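Local coordinates for protein anti-sigma-I factor RsgI2 (Clostridium thermocellum, PDB 4B9P) that probably restrains the sigma factor SigI2 until its extracellular family 3 carbohydrate-binding module, the part described here, senses cellulose outside the cell, at residues A[50-55]-A[125-130]; A[19-24]-A[114-119]; A[54-59]-A[72-77]; A[13-18]-A[131-136]. One frame throughout, in Å; residues are numbered along the deposited sequence.

Contact 1 of 4, residues A[50-55]-A[125-130]. With CA (calcium ion), chain B; ZN (zinc ion), chain E.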
# COMPACT_ATOMS: atom_id res chain seq x y z
N LYS A 50 -4.71 11.40 -6.18
CA LYS A 50 -5.84 10.74 -6.88
C LYS A 50 -6.15 11.37 -8.23
O LYS A 50 -6.87 10.77 -9.03
CB LYS A 50 -7.09 10.72 -6.00
CG LYS A 50 -7.66 12.15 -5.78
CD LYS A 50 -8.87 12.14 -4.89
CE LYS A 50 -9.53 13.52 -4.77
NZ LYS A 50 -8.63 14.51 -4.17
N ASP A 51 -5.61 12.56 -8.50
CA ASP A 51 -5.83 13.23 -9.76
C ASP A 51 -7.33 13.39 -9.96
O ASP A 51 -7.99 13.90 -9.05
CB ASP A 51 -5.09 12.49 -10.88
CG ASP A 51 -3.63 12.15 -10.50
OD1 ASP A 51 -2.94 12.98 -9.85
OD2 ASP A 51 -3.17 11.05 -10.85
N GLN A 52 -7.90 13.04 -11.12
CA GLN A 52 -9.35 13.16 -11.30
C GLN A 52 -10.08 11.82 -11.24
O GLN A 52 -11.23 11.72 -11.63
CB GLN A 52 -9.64 13.89 -12.61
CG GLN A 52 -9.16 15.34 -12.57
CD GLN A 52 -9.48 16.06 -13.84
OE1 GLN A 52 -8.78 15.88 -14.87
NE2 GLN A 52 -10.54 16.83 -13.82
N VAL A 53 -9.43 10.78 -10.71
CA VAL A 53 -10.04 9.48 -10.68
C VAL A 53 -11.13 9.42 -9.62
O VAL A 53 -10.97 9.99 -8.53
CB VAL A 53 -8.94 8.40 -10.42
CG1 VAL A 53 -9.57 7.02 -10.29
CG2 VAL A 53 -7.94 8.43 -11.59
N ILE A 54 -12.25 8.78 -9.95
CA ILE A 54 -13.39 8.63 -9.04
C ILE A 54 -13.72 7.14 -8.84
O ILE A 54 -13.14 6.28 -9.53
CB ILE A 54 -14.61 9.42 -9.58
CG1 ILE A 54 -15.07 8.87 -10.94
CG2 ILE A 54 -14.30 10.92 -9.58
CD1 ILE A 54 -16.42 9.44 -11.41
N ASN A 55 -14.67 6.84 -7.95
CA ASN A 55 -15.05 5.46 -7.62
C ASN A 55 -13.86 4.64 -7.13
O ASN A 55 -13.78 3.44 -7.41
CB ASN A 55 -15.68 4.71 -8.80
CG ASN A 55 -16.79 5.45 -9.48
OD1 ASN A 55 -17.64 6.09 -8.85
ND2 ASN A 55 -16.84 5.32 -10.80
N SER A 125 -15.05 9.51 -19.32
CA SER A 125 -13.89 10.17 -19.93
C SER A 125 -12.62 9.65 -19.25
O SER A 125 -12.62 9.31 -18.05
CB SER A 125 -13.98 11.67 -19.72
OG SER A 125 -15.05 12.20 -20.48
N GLU A 126 -11.52 9.68 -19.97
CA GLU A 126 -10.29 9.04 -19.54
C GLU A 126 -9.86 9.51 -18.15
O GLU A 126 -9.36 8.72 -17.35
CB GLU A 126 -9.18 9.32 -20.58
CG GLU A 126 -7.85 8.85 -20.14
CD GLU A 126 -6.72 9.06 -21.12
OE1 GLU A 126 -6.95 9.05 -22.33
OE2 GLU A 126 -5.55 9.20 -20.68
N TRP A 127 -9.93 10.82 -17.91
CA TRP A 127 -9.41 11.40 -16.67
C TRP A 127 -10.14 10.89 -15.42
O TRP A 127 -9.60 10.97 -14.31
CB TRP A 127 -9.38 12.92 -16.72
CG TRP A 127 -10.70 13.51 -17.00
CD1 TRP A 127 -11.71 13.77 -16.09
CD2 TRP A 127 -11.20 13.94 -18.28
NE1 TRP A 127 -12.79 14.33 -16.74
CE2 TRP A 127 -12.50 14.45 -18.08
CE3 TRP A 127 -10.65 13.94 -19.56
CZ2 TRP A 127 -13.26 14.97 -19.13
CZ3 TRP A 127 -11.42 14.46 -20.62
CH2 TRP A 127 -12.69 14.97 -20.39
N ASN A 128 -11.33 10.33 -15.58
CA ASN A 128 -12.02 9.81 -14.40
C ASN A 128 -11.58 8.39 -14.00
O ASN A 128 -12.02 7.89 -12.95
CB ASN A 128 -13.56 9.87 -14.58
CG ASN A 128 -14.13 11.24 -14.26
OD1 ASN A 128 -13.61 12.00 -13.40
ND2 ASN A 128 -15.15 11.60 -14.97
N TYR A 129 -10.66 7.78 -14.78
CA TYR A 129 -10.09 6.50 -14.38
C TYR A 129 -8.58 6.41 -14.56
O TYR A 129 -7.97 5.46 -14.03
CB TYR A 129 -10.79 5.28 -14.99
CG TYR A 129 -10.74 5.27 -16.52
CD1 TYR A 129 -9.68 4.69 -17.20
CD2 TYR A 129 -11.77 5.84 -17.28
CE1 TYR A 129 -9.62 4.67 -18.54
CE2 TYR A 129 -11.74 5.80 -18.66
CZ TYR A 129 -10.67 5.20 -19.28
OH TYR A 129 -10.63 5.19 -20.65
N MET A 130 -7.98 7.35 -15.29
CA MET A 130 -6.54 7.26 -15.54
C MET A 130 -5.79 8.09 -14.49
O MET A 130 -5.97 9.31 -14.40
CB MET A 130 -6.24 7.78 -16.93
CG MET A 130 -4.87 7.38 -17.44
SD MET A 130 -4.75 5.62 -17.88
CE MET A 130 -5.42 5.69 -19.56
CA CA B . -1.32 10.97 -9.26
ZN ZN E . -3.86 9.20 -21.59
O HOH W 1 -7.08 11.58 -13.50
O HOH W 2 -2.00 8.59 -9.31
O HOH W 3 -2.36 10.21 -22.48
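Ile54 N donates a nearly straight hydrogen bond to Asn128 O (3.1 Å, 164° at the hydrogen). The backbones come closest here, with Val53 CA and Asn128 CA 4.2 Å apart. The same carbonyl oxygen also receives a CA-H...O contact from Val53 and a bond from the side chain of Asn113. Beneath it lies the tight part of the interface. Val53 is buried, and its CG2 reaches Met130 O at 3.5 Å, while CG1, anti to the backbone N (chi1 176°), lies against Asn128 O. A bridging water fills in beside this valine, accepting from Gln52 N and donating to Trp127 O and Met130 O. A type II' beta turn, Lys50 to Val53, and a short 3-10 segment, 126-128, present these groups, both in loops at one end of the beta-sandwich of the CBM3 module. The turn also carries Asp51, whose two carboxylate oxygens both bind the calcium ion, at 2.6 Å for OD1; Thr49, Asp132, Ser135 and Asp136 complete the protein ligands. Glu126 OE2 holds a zinc ion shared with Glu19. Towards solvent the fit is looser. The extended side chain of Gln52 runs past Trp127 with the amide and indole planes 15° apart, and its OE1 approaches Trp127 CB at 3.5 Å, obliquely to the ring. Nearby, the exposed side chain of Ile54 reaches Asn128 through CG1 and CD1, both at van der Waals distance.

Contact 2 of 4, residues A[19-24]-A[114-119]. With ZN (zinc ion), chain E.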
# COMPACT_ATOMS: atom_id res chain seq x y z
N GLU A 19 0.93 6.79 -16.97
CA GLU A 19 -0.51 6.77 -16.75
C GLU A 19 -0.93 5.33 -16.55
O GLU A 19 -0.43 4.42 -17.20
CB GLU A 19 -1.26 7.33 -17.97
CG GLU A 19 -1.22 8.81 -18.18
CD GLU A 19 -2.18 9.28 -19.32
OE1 GLU A 19 -2.62 8.46 -20.16
OE2 GLU A 19 -2.51 10.49 -19.38
N THR A 20 -1.85 5.10 -15.63
CA THR A 20 -2.36 3.76 -15.43
C THR A 20 -3.84 3.82 -15.05
O THR A 20 -4.25 4.79 -14.37
CB THR A 20 -1.55 3.04 -14.32
OG1 THR A 20 -2.01 1.70 -14.23
CG2 THR A 20 -1.70 3.70 -12.92
N LYS A 21 -4.61 2.77 -15.36
CA LYS A 21 -5.98 2.71 -14.84
C LYS A 21 -6.06 1.90 -13.56
O LYS A 21 -7.14 1.72 -13.00
CB LYS A 21 -6.96 2.20 -15.88
CG LYS A 21 -6.67 0.79 -16.34
CD LYS A 21 -7.77 0.41 -17.39
CE LYS A 21 -7.46 -0.82 -18.19
NZ LYS A 21 -7.63 -2.06 -17.36
N GLU A 22 -4.90 1.44 -13.06
CA GLU A 22 -4.86 0.83 -11.73
C GLU A 22 -3.51 0.99 -11.11
O GLU A 22 -2.49 0.76 -11.74
CB GLU A 22 -5.29 -0.63 -11.68
CG GLU A 22 -5.03 -1.51 -12.81
CD GLU A 22 -5.60 -2.92 -12.56
OE1 GLU A 22 -4.93 -3.66 -11.85
OE2 GLU A 22 -6.71 -3.28 -13.04
N LEU A 23 -3.49 1.41 -9.86
CA LEU A 23 -2.25 1.37 -9.07
C LEU A 23 -2.02 -0.06 -8.65
O LEU A 23 -2.94 -0.73 -8.19
CB LEU A 23 -2.39 2.24 -7.82
CG LEU A 23 -2.88 3.66 -8.03
CD1 LEU A 23 -2.98 4.41 -6.69
CD2 LEU A 23 -1.99 4.42 -9.01
N GLN A 24 -0.79 -0.54 -8.83
CA GLN A 24 -0.45 -1.92 -8.46
C GLN A 24 0.79 -1.96 -7.57
O GLN A 24 1.81 -2.52 -7.92
CB GLN A 24 -0.24 -2.78 -9.70
CG GLN A 24 -1.56 -3.07 -10.40
CD GLN A 24 -1.45 -4.27 -11.32
OE1 GLN A 24 -0.38 -4.89 -11.45
NE2 GLN A 24 -2.55 -4.59 -11.98
N SER A 114 -13.68 1.66 -9.62
CA SER A 114 -14.31 0.35 -9.59
C SER A 114 -14.64 -0.18 -10.99
O SER A 114 -14.62 -1.39 -11.21
CB SER A 114 -15.56 0.41 -8.69
OG SER A 114 -16.52 1.33 -9.22
N TYR A 115 -14.99 0.70 -11.92
CA TYR A 115 -15.35 0.29 -13.28
C TYR A 115 -14.12 -0.10 -14.10
O TYR A 115 -14.23 -0.84 -15.06
CB TYR A 115 -16.14 1.39 -14.00
CG TYR A 115 -17.54 1.56 -13.49
CD1 TYR A 115 -17.80 2.29 -12.32
CD2 TYR A 115 -18.61 0.99 -14.18
CE1 TYR A 115 -19.09 2.46 -11.86
CE2 TYR A 115 -19.89 1.15 -13.70
CZ TYR A 115 -20.13 1.89 -12.56
OH TYR A 115 -21.42 2.05 -12.11
N ALA A 116 -12.95 0.41 -13.75
CA ALA A 116 -11.72 0.03 -14.41
C ALA A 116 -11.18 -1.28 -13.90
O ALA A 116 -10.54 -2.01 -14.64
CB ALA A 116 -10.68 1.12 -14.24
N LEU A 117 -11.46 -1.60 -12.65
CA LEU A 117 -10.84 -2.77 -12.05
C LEU A 117 -11.54 -4.06 -12.49
O LEU A 117 -11.05 -5.16 -12.29
CB LEU A 117 -10.77 -2.63 -10.54
CG LEU A 117 -9.43 -2.02 -10.08
CD1 LEU A 117 -9.13 -0.66 -10.70
CD2 LEU A 117 -9.36 -1.97 -8.56
N SER A 118 -12.71 -3.90 -13.10
CA SER A 118 -13.44 -5.04 -13.61
C SER A 118 -12.97 -5.51 -15.00
O SER A 118 -13.45 -6.54 -15.49
CB SER A 118 -14.94 -4.72 -13.59
OG SER A 118 -15.27 -3.64 -14.43
N LEU A 119 -12.03 -4.78 -15.59
CA LEU A 119 -11.45 -5.09 -16.92
C LEU A 119 -12.48 -5.02 -18.03
O LEU A 119 -12.40 -5.74 -19.05
CB LEU A 119 -10.76 -6.45 -16.95
CG LEU A 119 -9.69 -6.60 -15.87
CD1 LEU A 119 -8.92 -7.85 -16.22
CD2 LEU A 119 -8.76 -5.38 -15.77
ZN ZN E . -3.86 9.20 -21.59
O HOH W 3 -2.36 10.21 -22.48
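Lys21 and Ala116 mark the nearest approach of the backbones, their CA atoms 6.3 Å apart, where the turn following strand 19-20 passes the weakly bonded helix 114-117. Side chains and one carbonyl bridge this gap. The methyl of Ala116 points at the turn and lies 3.8 Å from Lys21 O. Next to it, Leu117 CD1 reaches into the angle between that carbonyl and the side chain of Glu22, meeting Glu22 CB at 4.0 Å. Leu119, just beyond the helix and with positive phi, turns a single methyl, CD2, to the ends of two charged chains: Lys21 NZ is 3.9 Å away and Glu22 OE2 4.0 Å, each chain crossing the leucine at about a right angle. Lys21 gets there by bending at its last torsion (chi4 73°) after running extended beyond CG. Behind the interface the turn is braced by Thr20, whose OG1 donates to Glu22 O at 2.7 Å from above the carbonyl plane. Outside the two segments, Leu117 packs on Ile57 of strand 56-63, and Arg110 NH1 spans the contact, bonding Leu117 O and making a weak, long ion pair with Glu22. The contact thus joins the turn after strand 19-20 to the short helix leaving strand 104-111. Its direct cohesion is mainly apolar, from dispersion between methyl groups, a carbonyl oxygen and aliphatic stems, with the weak Arg110-Glu22 pair adding a charged link across it.

Contact 3 of 4, residues A[54-59]-A[72-77]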
# COMPACT_ATOMS: atom_id res chain seq x y z
N ILE A 54 -12.25 8.78 -9.95
CA ILE A 54 -13.39 8.63 -9.04
C ILE A 54 -13.72 7.14 -8.84
O ILE A 54 -13.14 6.28 -9.53
CB ILE A 54 -14.61 9.42 -9.58
CG1 ILE A 54 -15.07 8.87 -10.94
CG2 ILE A 54 -14.30 10.92 -9.58
CD1 ILE A 54 -16.42 9.44 -11.41
N ASN A 55 -14.67 6.84 -7.95
CA ASN A 55 -15.05 5.46 -7.62
C ASN A 55 -13.86 4.64 -7.13
O ASN A 55 -13.78 3.44 -7.41
CB ASN A 55 -15.68 4.71 -8.80
CG ASN A 55 -16.79 5.45 -9.48
OD1 ASN A 55 -17.64 6.09 -8.85
ND2 ASN A 55 -16.84 5.32 -10.80
N GLU A 56 -12.92 5.27 -6.44
CA GLU A 56 -11.69 4.54 -6.10
C GLU A 56 -11.98 3.45 -5.07
O GLU A 56 -12.54 3.73 -4.02
CB GLU A 56 -10.67 5.49 -5.54
CG GLU A 56 -10.18 6.54 -6.51
CD GLU A 56 -9.09 7.34 -5.83
OE1 GLU A 56 -9.43 8.31 -5.10
OE2 GLU A 56 -7.89 6.95 -5.90
N ILE A 57 -11.54 2.23 -5.36
CA ILE A 57 -11.69 1.10 -4.45
C ILE A 57 -10.35 0.41 -4.32
O ILE A 57 -9.46 0.54 -5.18
CB ILE A 57 -12.78 0.10 -4.94
CG1 ILE A 57 -12.38 -0.53 -6.27
CG2 ILE A 57 -14.17 0.78 -4.98
CD1 ILE A 57 -13.21 -1.77 -6.61
N TYR A 58 -10.21 -0.36 -3.26
CA TYR A 58 -9.06 -1.18 -3.00
C TYR A 58 -9.46 -2.64 -3.13
O TYR A 58 -10.51 -3.05 -2.61
CB TYR A 58 -8.60 -0.95 -1.52
CG TYR A 58 -7.53 -1.94 -1.11
CD1 TYR A 58 -6.21 -1.69 -1.39
CD2 TYR A 58 -7.87 -3.17 -0.53
CE1 TYR A 58 -5.20 -2.61 -1.06
CE2 TYR A 58 -6.90 -4.09 -0.20
CZ TYR A 58 -5.58 -3.83 -0.51
OH TYR A 58 -4.62 -4.76 -0.24
N THR A 59 -8.60 -3.45 -3.74
CA THR A 59 -8.76 -4.87 -3.63
C THR A 59 -7.40 -5.54 -3.39
O THR A 59 -6.38 -5.12 -3.92
CB THR A 59 -9.49 -5.47 -4.83
OG1 THR A 59 -9.83 -6.85 -4.57
CG2 THR A 59 -8.67 -5.36 -6.07
N GLY A 72 -8.03 -2.99 3.25
CA GLY A 72 -7.48 -1.84 2.58
C GLY A 72 -8.54 -0.79 2.47
O GLY A 72 -9.71 -1.11 2.18
N THR A 73 -8.14 0.47 2.63
CA THR A 73 -9.06 1.58 2.56
C THR A 73 -8.38 2.67 1.76
O THR A 73 -7.17 2.87 1.88
CB THR A 73 -9.33 2.12 3.99
OG1 THR A 73 -9.57 1.03 4.90
CG2 THR A 73 -10.50 3.14 4.00
N VAL A 74 -9.16 3.39 0.95
CA VAL A 74 -8.67 4.57 0.29
C VAL A 74 -9.03 5.77 1.14
O VAL A 74 -10.22 5.97 1.43
CB VAL A 74 -9.27 4.65 -1.12
CG1 VAL A 74 -8.89 5.97 -1.80
CG2 VAL A 74 -8.91 3.39 -1.96
N VAL A 75 -8.04 6.58 1.49
CA VAL A 75 -8.28 7.72 2.38
C VAL A 75 -7.88 9.00 1.68
O VAL A 75 -6.79 9.10 1.13
CB VAL A 75 -7.43 7.55 3.65
CG1 VAL A 75 -7.68 8.71 4.62
CG2 VAL A 75 -7.73 6.19 4.33
N GLN A 76 -8.77 9.97 1.73
CA GLN A 76 -8.45 11.31 1.28
C GLN A 76 -7.76 12.07 2.43
O GLN A 76 -8.18 11.98 3.59
CB GLN A 76 -9.73 12.03 0.83
CG GLN A 76 -10.32 11.47 -0.47
CD GLN A 76 -11.12 10.18 -0.28
OE1 GLN A 76 -12.05 10.14 0.54
NE2 GLN A 76 -10.79 9.15 -1.05
N MET A 77 -6.68 12.77 2.12
CA MET A 77 -5.94 13.51 3.14
C MET A 77 -6.55 14.85 3.42
O MET A 77 -6.70 15.68 2.52
CB MET A 77 -4.48 13.69 2.69
CG MET A 77 -3.72 12.38 2.77
SD MET A 77 -2.12 12.42 1.95
CE MET A 77 -1.22 13.57 3.06
O HOH W 4 -8.58 9.29 -2.75
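The phenol ring of Tyr58 carries Gly72 on one face, with the glycine CA 3.4 Å above the ring plane and displaced towards the rim. It makes a CH-pi contact, 3.7 Å from the ring centroid and 22° off the normal. The ring reaches this place because CG is anti to the backbone N (chi1 171°), and with no side chain on Gly72 the aromatic face can settle directly on the backbone. Val88 and Ile90 of strand 84-92 and Ile107 and Ile111 of strand 104-111 also touch the tyrosine, whose hydroxyl bonds Ser109. Val74 fills the next position: CG2 approaches Tyr58 CB at 4.4 Å, and CG1 meets Glu56 OE1 at 4.1 Å. That carboxylate is shared out, since OE1 accepts from a water that in turn accepts from Gln76 NE2, while OE2 is bonded by Tyr131 and Tyr48. Strands 56-59 and 72-77 run roughly antiparallel (152°), yet they belong to different sheets, and side chains fill the space between them. They form the facing edges of the two five-stranded sheets of the beta-sandwich: 56-63 pairs with 104-111, and 70-81 with 84-92, while helix 114-117 lies against Ile57.

Contact 4 of 4, residues A[13-18]-A[131-136]. With CA (calcium ion), chain B; ZN (zinc ion), chain C.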
# COMPACT_ATOMS: atom_id res chain seq x y z
N ASN A 13 6.26 -1.28 -7.78
CA ASN A 13 5.06 -1.11 -8.57
C ASN A 13 5.06 -2.07 -9.73
O ASN A 13 5.98 -2.10 -10.53
CB ASN A 13 4.99 0.34 -9.05
CG ASN A 13 4.66 1.26 -7.93
OD1 ASN A 13 5.53 1.77 -7.23
ND2 ASN A 13 3.37 1.48 -7.70
N HIS A 14 4.00 -2.86 -9.84
CA HIS A 14 3.93 -3.87 -10.88
C HIS A 14 3.56 -3.28 -12.23
O HIS A 14 3.83 -3.89 -13.26
CB HIS A 14 2.94 -4.96 -10.44
CG HIS A 14 2.91 -6.15 -11.34
ND1 HIS A 14 1.77 -6.55 -12.00
CD2 HIS A 14 3.84 -7.09 -11.63
CE1 HIS A 14 2.01 -7.66 -12.69
NE2 HIS A 14 3.26 -8.01 -12.47
N ILE A 15 2.92 -2.11 -12.21
CA ILE A 15 2.71 -1.32 -13.41
C ILE A 15 3.42 -0.00 -13.21
O ILE A 15 3.14 0.71 -12.22
CB ILE A 15 1.21 -1.03 -13.66
CG1 ILE A 15 0.45 -2.34 -13.90
CG2 ILE A 15 1.02 -0.06 -14.82
CD1 ILE A 15 -1.01 -2.12 -14.03
N ARG A 16 4.33 0.32 -14.13
CA ARG A 16 5.16 1.52 -13.96
C ARG A 16 4.99 2.55 -15.05
O ARG A 16 5.78 3.50 -15.15
CB ARG A 16 6.63 1.09 -13.88
CG ARG A 16 6.88 0.27 -12.63
CD ARG A 16 8.27 -0.26 -12.50
NE ARG A 16 8.66 -1.18 -13.55
CZ ARG A 16 8.31 -2.47 -13.64
NH1 ARG A 16 7.52 -3.07 -12.76
NH2 ARG A 16 8.80 -3.18 -14.64
N THR A 17 3.98 2.39 -15.89
CA THR A 17 3.68 3.37 -16.91
C THR A 17 3.27 4.68 -16.26
O THR A 17 2.68 4.71 -15.17
CB THR A 17 2.56 2.87 -17.83
OG1 THR A 17 1.44 2.48 -17.04
CG2 THR A 17 3.00 1.68 -18.57
N SER A 18 3.59 5.79 -16.92
CA SER A 18 3.28 7.09 -16.35
C SER A 18 1.78 7.25 -16.05
O SER A 18 1.40 7.78 -15.01
CB SER A 18 3.72 8.18 -17.32
OG SER A 18 3.23 7.90 -18.61
N TYR A 131 -4.95 7.41 -13.71
CA TYR A 131 -4.01 8.05 -12.79
C TYR A 131 -2.76 8.50 -13.49
O TYR A 131 -2.28 7.83 -14.43
CB TYR A 131 -3.57 7.06 -11.76
CG TYR A 131 -4.61 6.63 -10.75
CD1 TYR A 131 -5.06 7.51 -9.79
CD2 TYR A 131 -5.07 5.33 -10.74
CE1 TYR A 131 -5.97 7.08 -8.81
CE2 TYR A 131 -5.94 4.88 -9.77
CZ TYR A 131 -6.36 5.75 -8.79
OH TYR A 131 -7.25 5.30 -7.83
N ASP A 132 -2.13 9.58 -12.98
CA ASP A 132 -0.76 9.93 -13.30
C ASP A 132 0.11 9.46 -12.14
O ASP A 132 -0.08 9.95 -11.01
CB ASP A 132 -0.65 11.44 -13.48
CG ASP A 132 0.77 11.88 -13.64
OD1 ASP A 132 1.47 12.17 -12.63
OD2 ASP A 132 1.21 11.96 -14.80
N GLN A 133 1.06 8.56 -12.39
CA GLN A 133 1.82 7.97 -11.27
C GLN A 133 3.03 8.78 -10.85
O GLN A 133 3.47 8.66 -9.72
CB GLN A 133 2.28 6.54 -11.60
CG GLN A 133 1.12 5.60 -11.89
CD GLN A 133 1.45 4.16 -11.64
OE1 GLN A 133 1.32 3.71 -10.50
NE2 GLN A 133 1.95 3.45 -12.65
N ASN A 134 3.63 9.56 -11.74
CA ASN A 134 4.85 10.26 -11.33
C ASN A 134 4.55 11.36 -10.32
O ASN A 134 5.47 11.81 -9.63
CB ASN A 134 5.54 10.82 -12.56
CG ASN A 134 6.14 9.75 -13.43
OD1 ASN A 134 5.83 9.65 -14.61
ND2 ASN A 134 6.98 8.93 -12.84
N SER A 135 3.28 11.72 -10.16
CA SER A 135 2.81 12.67 -9.15
C SER A 135 2.50 11.98 -7.81
O SER A 135 1.82 12.56 -6.97
CB SER A 135 1.56 13.40 -9.68
OG SER A 135 0.57 12.47 -10.11
N ASP A 136 2.92 10.72 -7.65
CA ASP A 136 2.58 9.94 -6.46
C ASP A 136 3.82 9.72 -5.60
O ASP A 136 4.76 9.05 -6.05
CB ASP A 136 1.97 8.58 -6.83
CG ASP A 136 0.70 8.72 -7.66
OD1 ASP A 136 0.12 9.83 -7.68
OD2 ASP A 136 0.27 7.68 -8.20
CA CA B . -1.32 10.97 -9.26
ZN ZN C . 4.02 -9.66 -13.19
O HOH W 5 1.43 1.01 -9.97
O HOH W 6 3.14 10.08 -14.55
O HOH W 2 -2.00 8.59 -9.31
O HOH W 7 5.66 -9.82 -11.84
O HOH W 8 4.92 -8.92 -14.90
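Gln133 grips the loop 13-18 with three hydrogen bonds. Its backbone N donates to Ser18 O at 2.8 Å, nearly along the C=O axis. Both protons of the side-chain amide are also spent, one on Thr17 O (2.9 Å) and the other on Ile15 O (3.0 Å). The two acceptors lie close to the amide plane, but the approach differs: NE2 sits in the carbonyl plane of Thr17 and well above that of Ile15, 51° out of it. With CG anti to the carbonyl carbon (chi1 -60°) and the chain extended beyond, the amide reaches the loop's carbonyls. Its OE1 accepts from a water that also donates to Ile15 O and accepts from Asn13 ND2, so the buried amide is satisfied at both ends and its rotation fixed. Asn13 also bonds Asn140 N through OD1 and Tyr46 OH through ND2. Packing is lighter farther out: Ser18 CB lies 3.7 Å from Asn134 OD1, and Ile15 CG2 comes up to the glutamine NE2. Phe139 and Thr20 also pack on Gln133. A neutral amide thus holds the loop, while the type I beta turn that Gln133 begins, 133-136, carries calcium ligands: the ion is bound by the Asp136 carboxylate (OD1, 2.4 Å), the Ser135 hydroxyl and the Asp132 backbone oxygen, with Thr49 and Asp51, and the Asp132 carboxylate holds Ser135 in place, OD1 accepting from OG through its anti lone pair.

Contacts 1, 2 and 4 gather at one end of the sandwich, their centres 10 to 13 Å apart, and contact 3 joins the edges of the two sheets, 12 to 16 Å from the others between centres. Calcium joins contacts 1 and 4: Asp51 binds it from one and Asp132, Ser135 and Asp136 from the other, and Asp51 OD2 also lies 2.8 Å from Asp132 N, probably a hydrogen bond. Zinc likewise ties contact 1 to contact 2 through Glu126 and Glu19. Strands 19-20 and 131-132 pair between contacts 2 and 4, with Thr20 O 2.8 Å from Tyr131 N. Contact 3 is linked through Glu56 OE2, 2.6 Å from Tyr131 OH, and its Glu56 side chain is about 8 Å from the calcium ion.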